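Local structure of probable sugar ABC transporter, sugar-binding protein (2W7Y) at residues A171-P176 with T186-S191; N180-F185 with I297-V302; G197-G202 with G272-F277; R209-V214 with A240-M245; A303-G308 with T376-A381. The protein probably serves as the extracellular sugar-binding component of an ABC transporter, and binds the blood group A-trisaccharide. All coordinates share one frame; numbering follows the deposited sequence.

Interaction 1 of 5, residues A171-P176 with T186-S191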
# COMPACT_ATOMS: atom_id res chain seq x y z
N ALA A 171 -4.57 -1.08 29.20
CA ALA A 171 -4.01 -2.42 29.25
C ALA A 171 -2.64 -2.45 29.92
O ALA A 171 -2.15 -3.52 30.29
CB ALA A 171 -3.91 -3.00 27.84
N GLY A 172 -2.03 -1.27 30.09
CA GLY A 172 -0.65 -1.15 30.56
C GLY A 172 0.32 -1.70 29.53
O GLY A 172 1.35 -2.26 29.88
N ALA A 173 -0.02 -1.52 28.25
CA ALA A 173 0.74 -2.10 27.15
C ALA A 173 1.75 -1.12 26.57
O ALA A 173 1.46 0.08 26.44
CB ALA A 173 -0.20 -2.62 26.06
N LYS A 174 2.94 -1.63 26.23
CA LYS A 174 3.97 -0.85 25.55
C LYS A 174 3.42 -0.30 24.24
O LYS A 174 2.84 -1.04 23.45
CB LYS A 174 5.20 -1.72 25.26
CG LYS A 174 6.11 -2.00 26.46
CD LYS A 174 7.27 -2.89 26.02
CE LYS A 174 8.16 -3.30 27.17
NZ LYS A 174 9.16 -2.25 27.48
N THR A 175 3.61 0.99 24.01
CA THR A 175 3.17 1.63 22.78
C THR A 175 4.18 1.31 21.66
O THR A 175 5.31 0.91 21.96
CB THR A 175 2.96 3.15 22.97
OG1 THR A 175 4.13 3.74 23.52
CG2 THR A 175 1.79 3.40 23.91
N PRO A 176 3.78 1.44 20.38
CA PRO A 176 4.65 1.14 19.24
C PRO A 176 6.09 1.68 19.30
O PRO A 176 7.01 1.02 18.83
CB PRO A 176 3.89 1.74 18.06
CG PRO A 176 2.48 1.53 18.44
CD PRO A 176 2.43 1.83 19.91
N THR A 186 4.18 -8.70 20.72
CA THR A 186 3.31 -9.82 21.09
C THR A 186 2.88 -9.76 22.56
O THR A 186 1.76 -10.16 22.89
CB THR A 186 3.97 -11.19 20.83
OG1 THR A 186 5.15 -11.32 21.64
CG2 THR A 186 4.34 -11.34 19.35
N GLN A 187 3.76 -9.27 23.42
CA GLN A 187 3.45 -9.07 24.84
C GLN A 187 2.46 -7.92 25.05
O GLN A 187 1.61 -7.97 25.93
CB GLN A 187 4.72 -8.87 25.67
CG GLN A 187 5.56 -10.14 25.81
CD GLN A 187 7.01 -9.90 26.21
OE1 GLN A 187 7.89 -10.70 25.88
NE2 GLN A 187 7.26 -8.82 26.94
N ALA A 188 2.58 -6.89 24.21
CA ALA A 188 1.64 -5.77 24.20
C ALA A 188 0.26 -6.24 23.73
O ALA A 188 -0.76 -5.85 24.30
CB ALA A 188 2.15 -4.65 23.31
N MSE A 189 0.26 -7.07 22.69
CA MSE A 189 -0.96 -7.66 22.15
C MSE A 189 -1.66 -8.59 23.14
O MSE A 189 -2.88 -8.56 23.26
CB MSE A 189 -0.65 -8.40 20.85
CG MSE A 189 -1.30 -7.81 19.60
SE MSE A 189 -1.18 -5.88 19.34
CE MSE A 189 -2.78 -5.27 20.25
N ALA A 190 -0.87 -9.40 23.85
CA ALA A 190 -1.39 -10.28 24.89
C ALA A 190 -2.06 -9.50 26.03
O ALA A 190 -3.15 -9.86 26.48
CB ALA A 190 -0.28 -11.18 25.43
N SER A 191 -1.42 -8.41 26.47
CA SER A 191 -1.96 -7.52 27.50
C SER A 191 -3.31 -6.92 27.13
O SER A 191 -4.20 -6.81 27.98
CB SER A 191 -0.98 -6.37 27.78
OG SER A 191 0.27 -6.87 28.20
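A first torsion of -58° puts OG of Ser191 beside its own backbone N and turned back along the helix, which leaves CB as the part that meets Ala173, 4.2 Å from the CB of that residue. The hydroxyl is held by its own helix: Ser191 OG donates to Gln187 O over 2.9 Å. That same carbonyl oxygen also takes Ser191 N, the two donors arriving from opposite faces of its plane. On the other segment the chain is redirected by Gly172, whose positive phi of 67° marks it as the C-prime residue of the Schellman motif ending helix 165-171. Ala173 then faces helix 182-193, its CB 3.7 Å from Ala188 O and 4.1 Å from Ala188 CB. One residue later the direction of contact reverses, because Ala188 CB rests 3.7 Å from Lys174 O. Ala171 CB approaches Ser191 O at 3.8 Å, and Ile192 of the same helix adds its side chain to Ala171 and Ala173. Methyl and methylene groups thus meet one another and backbone carbonyls, without a hydrogen bond between the segments, which implies that fit depends on small residues and close backbones rather than on directional bonding.

Interaction 2 of 5, residues N180-F185 with I297-V302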
# COMPACT_ATOMS: atom_id res chain seq x y z
N ASN A 180 10.86 -2.60 20.78
CA ASN A 180 12.22 -2.80 20.29
C ASN A 180 12.42 -4.16 19.65
O ASN A 180 13.29 -4.33 18.79
CB ASN A 180 13.23 -2.58 21.41
CG ASN A 180 13.29 -1.14 21.86
OD1 ASN A 180 13.21 -0.21 21.05
ND2 ASN A 180 13.42 -0.93 23.17
N THR A 181 11.61 -5.13 20.07
CA THR A 181 11.63 -6.48 19.53
C THR A 181 10.22 -6.96 19.18
O THR A 181 9.22 -6.35 19.57
CB THR A 181 12.26 -7.50 20.53
OG1 THR A 181 11.58 -7.43 21.78
CG2 THR A 181 13.76 -7.23 20.73
N TRP A 182 10.15 -8.07 18.43
CA TRP A 182 8.89 -8.73 18.11
C TRP A 182 8.14 -9.18 19.37
O TRP A 182 6.92 -9.06 19.45
CB TRP A 182 9.14 -9.93 17.19
CG TRP A 182 7.90 -10.69 16.82
CD1 TRP A 182 7.47 -11.87 17.36
CD2 TRP A 182 6.92 -10.31 15.85
NE1 TRP A 182 6.28 -12.25 16.77
CE2 TRP A 182 5.92 -11.31 15.85
CE3 TRP A 182 6.78 -9.21 14.98
CZ2 TRP A 182 4.81 -11.25 15.00
CZ3 TRP A 182 5.67 -9.16 14.14
CH2 TRP A 182 4.70 -10.17 14.16
N ASP A 183 8.89 -9.69 20.34
CA ASP A 183 8.33 -10.15 21.61
C ASP A 183 7.64 -9.03 22.40
O ASP A 183 6.63 -9.28 23.06
CB ASP A 183 9.40 -10.84 22.46
CG ASP A 183 9.80 -12.22 21.90
OD1 ASP A 183 10.79 -12.79 22.38
OD2 ASP A 183 9.12 -12.73 20.98
N ASP A 184 8.17 -7.80 22.32
CA ASP A 184 7.52 -6.63 22.92
C ASP A 184 6.13 -6.38 22.32
O ASP A 184 5.19 -6.04 23.04
CB ASP A 184 8.37 -5.37 22.73
CG ASP A 184 9.65 -5.38 23.55
OD1 ASP A 184 9.69 -6.02 24.63
OD2 ASP A 184 10.62 -4.72 23.12
N PHE A 185 6.03 -6.54 21.00
CA PHE A 185 4.77 -6.38 20.27
C PHE A 185 3.75 -7.44 20.67
O PHE A 185 2.59 -7.11 20.93
CB PHE A 185 5.04 -6.42 18.76
CG PHE A 185 3.82 -6.69 17.92
CD1 PHE A 185 2.79 -5.76 17.83
CD2 PHE A 185 3.70 -7.89 17.21
CE1 PHE A 185 1.67 -6.01 17.06
CE2 PHE A 185 2.58 -8.14 16.42
CZ PHE A 185 1.56 -7.20 16.35
N ILE A 297 5.08 2.92 14.09
CA ILE A 297 5.65 1.99 13.11
C ILE A 297 5.86 0.61 13.74
O ILE A 297 5.48 0.39 14.90
CB ILE A 297 6.95 2.53 12.42
CG1 ILE A 297 8.02 2.90 13.46
CG2 ILE A 297 6.62 3.71 11.51
CD1 ILE A 297 9.39 3.15 12.88
N TYR A 298 6.47 -0.30 12.98
CA TYR A 298 6.58 -1.70 13.35
C TYR A 298 7.80 -1.99 14.23
O TYR A 298 8.74 -1.18 14.25
CB TYR A 298 6.58 -2.56 12.08
CG TYR A 298 5.32 -2.39 11.26
CD1 TYR A 298 4.25 -3.28 11.39
CD2 TYR A 298 5.19 -1.33 10.36
CE1 TYR A 298 3.09 -3.12 10.64
CE2 TYR A 298 4.04 -1.16 9.61
CZ TYR A 298 2.99 -2.05 9.76
OH TYR A 298 1.84 -1.88 9.01
N PRO A 299 7.78 -3.11 15.00
CA PRO A 299 8.87 -3.48 15.92
C PRO A 299 10.27 -3.38 15.32
O PRO A 299 10.45 -3.63 14.12
CB PRO A 299 8.55 -4.94 16.26
CG PRO A 299 7.09 -5.03 16.13
CD PRO A 299 6.68 -4.10 15.04
N ALA A 300 11.23 -3.01 16.17
CA ALA A 300 12.62 -2.76 15.78
C ALA A 300 12.78 -1.56 14.84
O ALA A 300 13.76 -1.47 14.09
CB ALA A 300 13.27 -4.03 15.20
N GLY A 301 11.83 -0.62 14.90
CA GLY A 301 11.88 0.62 14.13
C GLY A 301 11.80 0.45 12.62
O GLY A 301 12.45 1.19 11.88
N VAL A 302 10.99 -0.51 12.17
CA VAL A 302 10.82 -0.77 10.74
C VAL A 302 9.51 -0.17 10.23
O VAL A 302 8.49 -0.19 10.92
CB VAL A 302 10.89 -2.29 10.43
CG1 VAL A 302 10.76 -2.56 8.93
CG2 VAL A 302 12.19 -2.89 10.95
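The two backbones pass closest at Asn180 and Ala300, whose CA atoms are 4.5 Å apart, and Ala300 CA offers a bent C-H contact to Asn180 O (121° at the hydrogen). Each segment holds a recognised motif: a capping box of Thr181 and Asp184 starts helix 182-193, while Gly301 and Val302 both face Tyr298 in a G1 beta bulge between strands 293-296 and 302-306. Pro299, just inside the bulge, is the central side chain. Its ring meets the first turn of the helix with two neighbouring carbons, CB lying 3.7 Å from Thr181 O and CG reaching Phe185 at its CB, 3.6 Å away. Phe185 carries its ring anti to the backbone N (chi1 162°), which turns the aromatic end away from the bulge and presents the CB methylene to the proline. The ring goes instead to Trp182, with Phe185 CD2 above one face of the indole, displaced toward its rim. Trp182 also touches the proline, CE3 to Pro299 CG at 4.3 Å. In the capping box Thr181 N donates to Asp184 OD2, meeting that oxygen from above the carboxylate plane; the return bond, Asp184 N to Thr181 OG1, is weak. A backbone hydrogen bond also joins Ala300 to Trp179, just before the helix. At the exposed margin, the methyl CB of Ala300 stands 3.6 Å from Asn180 O.

Interaction 3 of 5, residues G197-G202 with G272-F277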
# COMPACT_ATOMS: atom_id res chain seq x y z
N GLY A 197 -14.08 -6.64 25.17
CA GLY A 197 -14.74 -5.61 24.37
C GLY A 197 -13.90 -5.25 23.16
O GLY A 197 -14.43 -4.78 22.15
N VAL A 198 -12.59 -5.47 23.27
CA VAL A 198 -11.66 -5.17 22.18
C VAL A 198 -10.86 -6.40 21.73
O VAL A 198 -10.51 -7.26 22.54
CB VAL A 198 -10.67 -4.01 22.53
CG1 VAL A 198 -11.43 -2.74 22.92
CG2 VAL A 198 -9.69 -4.41 23.63
N TYR A 199 -10.60 -6.47 20.42
CA TYR A 199 -9.63 -7.41 19.89
C TYR A 199 -8.35 -6.65 19.54
O TYR A 199 -8.37 -5.42 19.41
CB TYR A 199 -10.18 -8.20 18.70
CG TYR A 199 -10.58 -7.39 17.48
CD1 TYR A 199 -11.85 -6.79 17.39
CD2 TYR A 199 -9.72 -7.26 16.40
CE1 TYR A 199 -12.22 -6.06 16.27
CE2 TYR A 199 -10.09 -6.54 15.26
CZ TYR A 199 -11.34 -5.94 15.21
OH TYR A 199 -11.70 -5.22 14.09
N ALA A 200 -7.24 -7.37 19.41
CA ALA A 200 -5.93 -6.76 19.22
C ALA A 200 -5.82 -6.02 17.88
O ALA A 200 -5.69 -4.79 17.85
CB ALA A 200 -4.84 -7.80 19.37
N PHE A 201 -5.90 -6.77 16.79
CA PHE A 201 -5.84 -6.21 15.44
C PHE A 201 -6.65 -7.03 14.45
O PHE A 201 -6.97 -8.20 14.70
CB PHE A 201 -4.38 -6.08 14.96
CG PHE A 201 -3.59 -7.37 15.04
CD1 PHE A 201 -2.82 -7.66 16.17
CD2 PHE A 201 -3.59 -8.27 13.98
CE1 PHE A 201 -2.08 -8.85 16.25
CE2 PHE A 201 -2.85 -9.46 14.05
CZ PHE A 201 -2.10 -9.75 15.19
N GLY A 202 -7.00 -6.41 13.32
CA GLY A 202 -7.59 -7.14 12.20
C GLY A 202 -6.52 -7.90 11.43
O GLY A 202 -5.45 -7.36 11.14
N GLY A 272 -13.18 2.32 18.28
CA GLY A 272 -12.49 1.86 19.48
C GLY A 272 -12.72 0.39 19.82
O GLY A 272 -12.67 0.00 20.98
N LYS A 273 -12.96 -0.41 18.79
CA LYS A 273 -13.19 -1.85 18.96
C LYS A 273 -11.92 -2.68 18.79
O LYS A 273 -11.90 -3.86 19.14
CB LYS A 273 -14.28 -2.34 17.99
CG LYS A 273 -15.66 -1.78 18.29
CD LYS A 273 -16.68 -2.29 17.28
CE LYS A 273 -18.11 -2.03 17.74
NZ LYS A 273 -18.48 -0.59 17.68
N SER A 274 -10.87 -2.07 18.24
CA SER A 274 -9.57 -2.71 18.10
C SER A 274 -8.44 -1.79 18.58
O SER A 274 -8.63 -0.57 18.67
CB SER A 274 -9.32 -3.19 16.66
OG SER A 274 -9.46 -2.14 15.72
N ALA A 275 -7.29 -2.38 18.89
CA ALA A 275 -6.17 -1.64 19.48
C ALA A 275 -5.19 -1.11 18.44
O ALA A 275 -4.67 -0.01 18.57
CB ALA A 275 -5.44 -2.49 20.51
N VAL A 276 -4.93 -1.91 17.41
CA VAL A 276 -4.00 -1.54 16.35
C VAL A 276 -4.59 -1.79 14.95
O VAL A 276 -5.41 -2.68 14.75
CB VAL A 276 -2.59 -2.18 16.56
CG1 VAL A 276 -2.70 -3.62 16.94
CG2 VAL A 276 -1.69 -2.01 15.32
N PHE A 277 -4.16 -0.96 14.00
CA PHE A 277 -4.67 -0.97 12.64
C PHE A 277 -3.50 -0.81 11.67
O PHE A 277 -2.88 0.24 11.62
CB PHE A 277 -5.68 0.17 12.46
CG PHE A 277 -6.33 0.22 11.10
CD1 PHE A 277 -6.85 -0.92 10.51
CD2 PHE A 277 -6.47 1.44 10.44
CE1 PHE A 277 -7.47 -0.86 9.26
CE2 PHE A 277 -7.09 1.51 9.20
CZ PHE A 277 -7.59 0.36 8.60
O HOH W 1 -9.99 -3.11 13.29
O HOH W 2 -7.33 -3.38 12.87
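The Tyr199 ring carries Ser274 CB over one face, 3.9 Å from the centroid and 19° off the ring normal, a CH-pi contact; Phe201 C and Gly202 N lie at its edge in the ring plane. This pairing sits on a short parallel bridge between Tyr199 and Ser274, flanked by corners at Ala200 and Ala275 where both segments change direction. Tyr199 places its ring between the backbone N and the carbonyl carbon (chi1 62°), a setting that lays the ring over Ser274 of the neighbouring segment. Backbone bonds hold the register: Tyr199 N donates to Lys273 O at 3.2 Å, and Ala275 N is shared between Tyr199 O and Ala200 O. Ala200 O in turn accepts twice, from Ala275 N and, at 3.0 Å, from Val276 N. Beyond the corner Phe201 and Val276 lie side by side, CB to CG1 3.6 Å, while Phe278 meets the Phe201 ring edge-to-face. The phenol is fixed by Asp268 of helix 262-270 and by a water that donates to Tyr199 OH and also reaches Ser274 OG. A second water joins the segments, accepting from Gly202 N and donating to Val276 O across 2.8 Å.

Interaction 4 of 5, residues R209-V214 with A240-M245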
# COMPACT_ATOMS: atom_id res chain seq x y z
N ARG A 209 1.57 -7.11 6.32
CA ARG A 209 2.35 -5.94 6.74
C ARG A 209 3.23 -6.30 7.94
O ARG A 209 4.30 -5.71 8.13
CB ARG A 209 1.45 -4.75 7.09
CG ARG A 209 0.23 -4.55 6.20
CD ARG A 209 0.59 -4.30 4.74
NE ARG A 209 -0.56 -3.86 3.96
CZ ARG A 209 -0.60 -3.76 2.64
NH1 ARG A 209 0.47 -4.08 1.91
NH2 ARG A 209 -1.70 -3.35 2.04
N LEU A 210 2.76 -7.24 8.75
CA LEU A 210 3.57 -7.80 9.85
C LEU A 210 4.69 -8.69 9.33
O LEU A 210 5.82 -8.61 9.82
CB LEU A 210 2.69 -8.56 10.85
CG LEU A 210 1.78 -7.76 11.79
CD1 LEU A 210 0.93 -8.70 12.62
CD2 LEU A 210 2.57 -6.82 12.69
N PHE A 211 4.39 -9.53 8.34
CA PHE A 211 5.39 -10.37 7.67
C PHE A 211 6.44 -9.53 6.94
O PHE A 211 7.64 -9.77 7.07
CB PHE A 211 4.72 -11.35 6.70
CG PHE A 211 5.70 -12.17 5.87
CD1 PHE A 211 6.33 -13.29 6.42
CD2 PHE A 211 5.97 -11.83 4.55
CE1 PHE A 211 7.24 -14.04 5.66
CE2 PHE A 211 6.87 -12.58 3.78
CZ PHE A 211 7.51 -13.69 4.34
N ASN A 212 5.96 -8.55 6.17
CA ASN A 212 6.80 -7.64 5.40
C ASN A 212 7.84 -6.93 6.26
O ASN A 212 9.01 -6.81 5.88
CB ASN A 212 5.92 -6.58 4.73
CG ASN A 212 6.48 -6.07 3.41
OD1 ASN A 212 5.72 -5.75 2.50
ND2 ASN A 212 7.80 -5.96 3.30
N THR A 213 7.40 -6.48 7.44
CA THR A 213 8.25 -5.69 8.33
C THR A 213 9.15 -6.53 9.24
O THR A 213 10.25 -6.10 9.56
CB THR A 213 7.44 -4.65 9.14
OG1 THR A 213 6.34 -5.29 9.81
CG2 THR A 213 6.91 -3.57 8.23
N VAL A 214 8.68 -7.71 9.64
CA VAL A 214 9.48 -8.58 10.52
C VAL A 214 10.63 -9.23 9.76
O VAL A 214 11.67 -9.54 10.33
CB VAL A 214 8.62 -9.63 11.30
CG1 VAL A 214 8.22 -10.81 10.42
CG2 VAL A 214 9.36 -10.11 12.55
N ALA A 240 11.42 -18.36 6.79
CA ALA A 240 10.67 -19.36 7.56
C ALA A 240 10.31 -18.87 8.97
O ALA A 240 9.21 -19.13 9.44
CB ALA A 240 11.44 -20.68 7.63
N ASP A 241 11.25 -18.19 9.62
CA ASP A 241 11.03 -17.62 10.96
C ASP A 241 9.98 -16.52 10.95
O ASP A 241 9.15 -16.44 11.86
CB ASP A 241 12.33 -17.07 11.56
CG ASP A 241 13.34 -18.16 11.87
OD1 ASP A 241 14.51 -17.80 12.10
OD2 ASP A 241 12.97 -19.36 11.87
N ALA A 242 10.02 -15.66 9.94
CA ALA A 242 9.07 -14.55 9.81
C ALA A 242 7.65 -15.10 9.66
O ALA A 242 6.73 -14.71 10.38
CB ALA A 242 9.44 -13.67 8.63
N LEU A 243 7.50 -16.02 8.71
CA LEU A 243 6.25 -16.73 8.47
C LEU A 243 5.68 -17.31 9.77
O LEU A 243 4.50 -17.11 10.08
CB LEU A 243 6.51 -17.85 7.45
CG LEU A 243 5.57 -18.12 6.27
CD1 LEU A 243 5.08 -16.83 5.58
CD2 LEU A 243 6.29 -19.02 5.28
N LYS A 244 6.54 -17.98 10.55
CA LYS A 244 6.14 -18.66 11.79
C LYS A 244 5.76 -17.70 12.93
O LYS A 244 4.76 -17.92 13.62
CB LYS A 244 7.24 -19.62 12.24
CG LYS A 244 6.85 -20.51 13.41
CD LYS A 244 7.95 -21.49 13.77
CE LYS A 244 7.65 -22.19 15.08
NZ LYS A 244 8.69 -23.19 15.44
N MSE A 245 6.57 -16.66 13.12
CA MSE A 245 6.30 -15.61 14.11
C MSE A 245 4.94 -14.96 13.92
O MSE A 245 4.20 -14.77 14.89
CB MSE A 245 7.37 -14.52 14.01
CG MSE A 245 8.64 -14.78 14.79
SE MSE A 245 10.12 -13.82 13.97
CE MSE A 245 11.12 -13.29 15.56
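Two helices of one lobe, 207-215 and 237-252, pack through Phe211 and Val214 on the first and Ala242, Leu243 and Met245 on the second. Their short axes come within 9.1 Å and run at 143°, closer to antiparallel than to perpendicular. Ala242 is the small residue at the centre: its CB touches Val214 CG1 at 3.6 Å and Phe211 CE1 at 3.7 Å. With CG anti to the backbone N (chi1 175°), Phe211 sends its ring out to the second helix, where CE1 is 3.5 Å from Leu243 CD1 and the backbone N of Leu243 lies at the ring edge, in plane. Phe239, from the same partner helix, meets that ring edge-to-face. Helix 207-215 also serves the sugar pocket of this solute-binding protein: Arg209, on the side of its helix turned from 237-252, donates through NH2 to O7 of the bound N-acetylgalactosamine. Its backbone carbonyl is also engaged: Thr213 OG1 reaches Arg209 O in the carbonyl plane, at 2.7 Å, beside the bond from Thr213 N. Val214 divides its two methyls, CG1 going to Ala242 and CG2 to the selenium of selenomethionine Met245, 4.0 Å away, with Trp182 covering both residues.

Interaction 5 of 5, residues A303-G308 with T376-A381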
# COMPACT_ATOMS: atom_id res chain seq x y z
N ALA A 303 9.56 0.39 9.02
CA ALA A 303 8.37 0.90 8.35
C ALA A 303 8.36 0.46 6.89
O ALA A 303 9.37 0.03 6.35
CB ALA A 303 8.30 2.42 8.46
N ILE A 304 7.19 0.56 6.26
CA ILE A 304 7.06 0.25 4.84
C ILE A 304 7.16 1.55 4.03
O ILE A 304 6.47 2.53 4.32
CB ILE A 304 5.73 -0.51 4.53
CG1 ILE A 304 5.79 -1.92 5.12
CG2 ILE A 304 5.48 -0.58 3.02
CD1 ILE A 304 4.44 -2.55 5.42
N SER A 305 8.06 1.56 3.05
CA SER A 305 8.18 2.68 2.13
C SER A 305 8.42 2.18 0.72
O SER A 305 9.55 1.85 0.33
CB SER A 305 9.30 3.64 2.54
OG SER A 305 9.22 4.84 1.79
N SER A 306 7.34 2.12 -0.04
CA SER A 306 7.41 1.76 -1.44
C SER A 306 6.55 2.69 -2.27
O SER A 306 5.93 3.62 -1.74
CB SER A 306 7.03 0.30 -1.66
OG SER A 306 5.71 0.06 -1.25
N SER A 307 6.55 2.47 -3.58
CA SER A 307 5.79 3.28 -4.51
C SER A 307 4.38 2.73 -4.66
O SER A 307 3.41 3.47 -4.50
CB SER A 307 6.48 3.29 -5.88
OG SER A 307 7.84 3.66 -5.75
N GLY A 308 4.30 1.43 -4.93
CA GLY A 308 3.06 0.79 -5.36
C GLY A 308 2.90 0.93 -6.87
O GLY A 308 3.64 1.68 -7.51
N THR A 376 6.59 11.53 8.74
CA THR A 376 7.88 11.77 9.43
C THR A 376 8.40 10.52 10.16
O THR A 376 9.61 10.28 10.19
CB THR A 376 7.80 13.00 10.38
OG1 THR A 376 7.59 14.19 9.60
CG2 THR A 376 9.08 13.19 11.19
N GLN A 377 7.48 9.73 10.73
CA GLN A 377 7.85 8.48 11.40
C GLN A 377 8.48 7.46 10.45
O GLN A 377 9.49 6.84 10.79
CB GLN A 377 6.63 7.86 12.09
CG GLN A 377 6.20 8.59 13.35
CD GLN A 377 4.97 7.96 13.97
OE1 GLN A 377 4.31 7.13 13.34
NE2 GLN A 377 4.65 8.35 15.20
N VAL A 378 7.88 7.31 9.26
CA VAL A 378 8.37 6.39 8.24
C VAL A 378 9.69 6.88 7.65
O VAL A 378 10.61 6.09 7.42
CB VAL A 378 7.32 6.17 7.11
CG1 VAL A 378 7.87 5.27 6.01
CG2 VAL A 378 6.02 5.59 7.67
N LYS A 379 9.78 8.19 7.42
CA LYS A 379 11.00 8.83 6.92
C LYS A 379 12.18 8.71 7.88
O LYS A 379 13.34 8.80 7.47
CB LYS A 379 10.74 10.31 6.59
CG LYS A 379 9.98 10.55 5.30
CD LYS A 379 9.79 12.04 5.05
CE LYS A 379 9.28 12.33 3.65
NZ LYS A 379 10.25 11.89 2.59
N ASN A 380 11.88 8.52 9.17
CA ASN A 380 12.91 8.44 10.21
C ASN A 380 13.01 7.06 10.86
O ASN A 380 13.59 6.91 11.95
CB ASN A 380 12.69 9.53 11.27
CG ASN A 380 12.97 10.92 10.73
OD1 ASN A 380 14.11 11.38 10.73
ND2 ASN A 380 11.92 11.60 10.26
N ALA A 381 12.45 6.06 10.19
CA ALA A 381 12.55 4.66 10.61
C ALA A 381 14.00 4.19 10.55
O ALA A 381 14.78 4.66 9.70
CB ALA A 381 11.67 3.79 9.73
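Val378 approaches Ala303 first through its CB, 4.1 Å from the alanine CB, and then splits into two methyls that both reach that same alanine carbon. CG1, placed anti to the backbone N (chi1 177°), reaches furthest into the strand: it lies 3.5 Å from Ile304 O and 3.8 Å from Ala303 CB. The same methyl extends one step along the strand to Ser305 CB, at 4.1 Å. CG2, on the N side of the residue, returns to Ala303 CB at 4.0 Å. Ala303 and Ser305 direct their CB atoms toward the helix, whereas Ile304 between them points away, as expected of successive strand residues. A second point of contact follows the end of the helix, where Ala381 CB comes within 3.9 Å of Ala303 CB. At that end Asn380 ND2 bonds back to Thr376 O at 2.7 Å, nearly straight (171°) and with the acceptor close to the amide plane. Val384, on strand 383-385, adds its side chain to Ala303, Ser305 and Val378. On the far side of the strand Ile304 packs on Arg209 and Thr213, the former a residue that bonds the bound sugar. A sheet with helix 366-379 on one face and helix 207-215 on the other is consistent with the layered alpha/beta lobes of solute-binding proteins.

Overall arrangement
Helix 182-193 links interactions 1 and 2, receiving the loop 171-176 on one stretch and the bulge 297-302 at its beginning; both contacts are only partly buried. Met189 of that helix packs on Ala200, Phe201, Ala275 and Val276, joining interaction 1 to interaction 3. Interactions 4 and 5 are the buried ones and nearest the glycan; Ile297, on Ala303 and Ala381, ties interaction 2 to interaction 5, while Tyr298 and Trp182 tie it to interaction 4. Chemistry follows place. Interaction 3, a strand pairing, is the sole contact bridged by direct hydrogen bonds and waters; interactions 4 and 5 rely mostly on apolar side chains, interaction 1 sets small carbons against carbonyl oxygens, and interaction 2 adds a proline ring against aromatic residues.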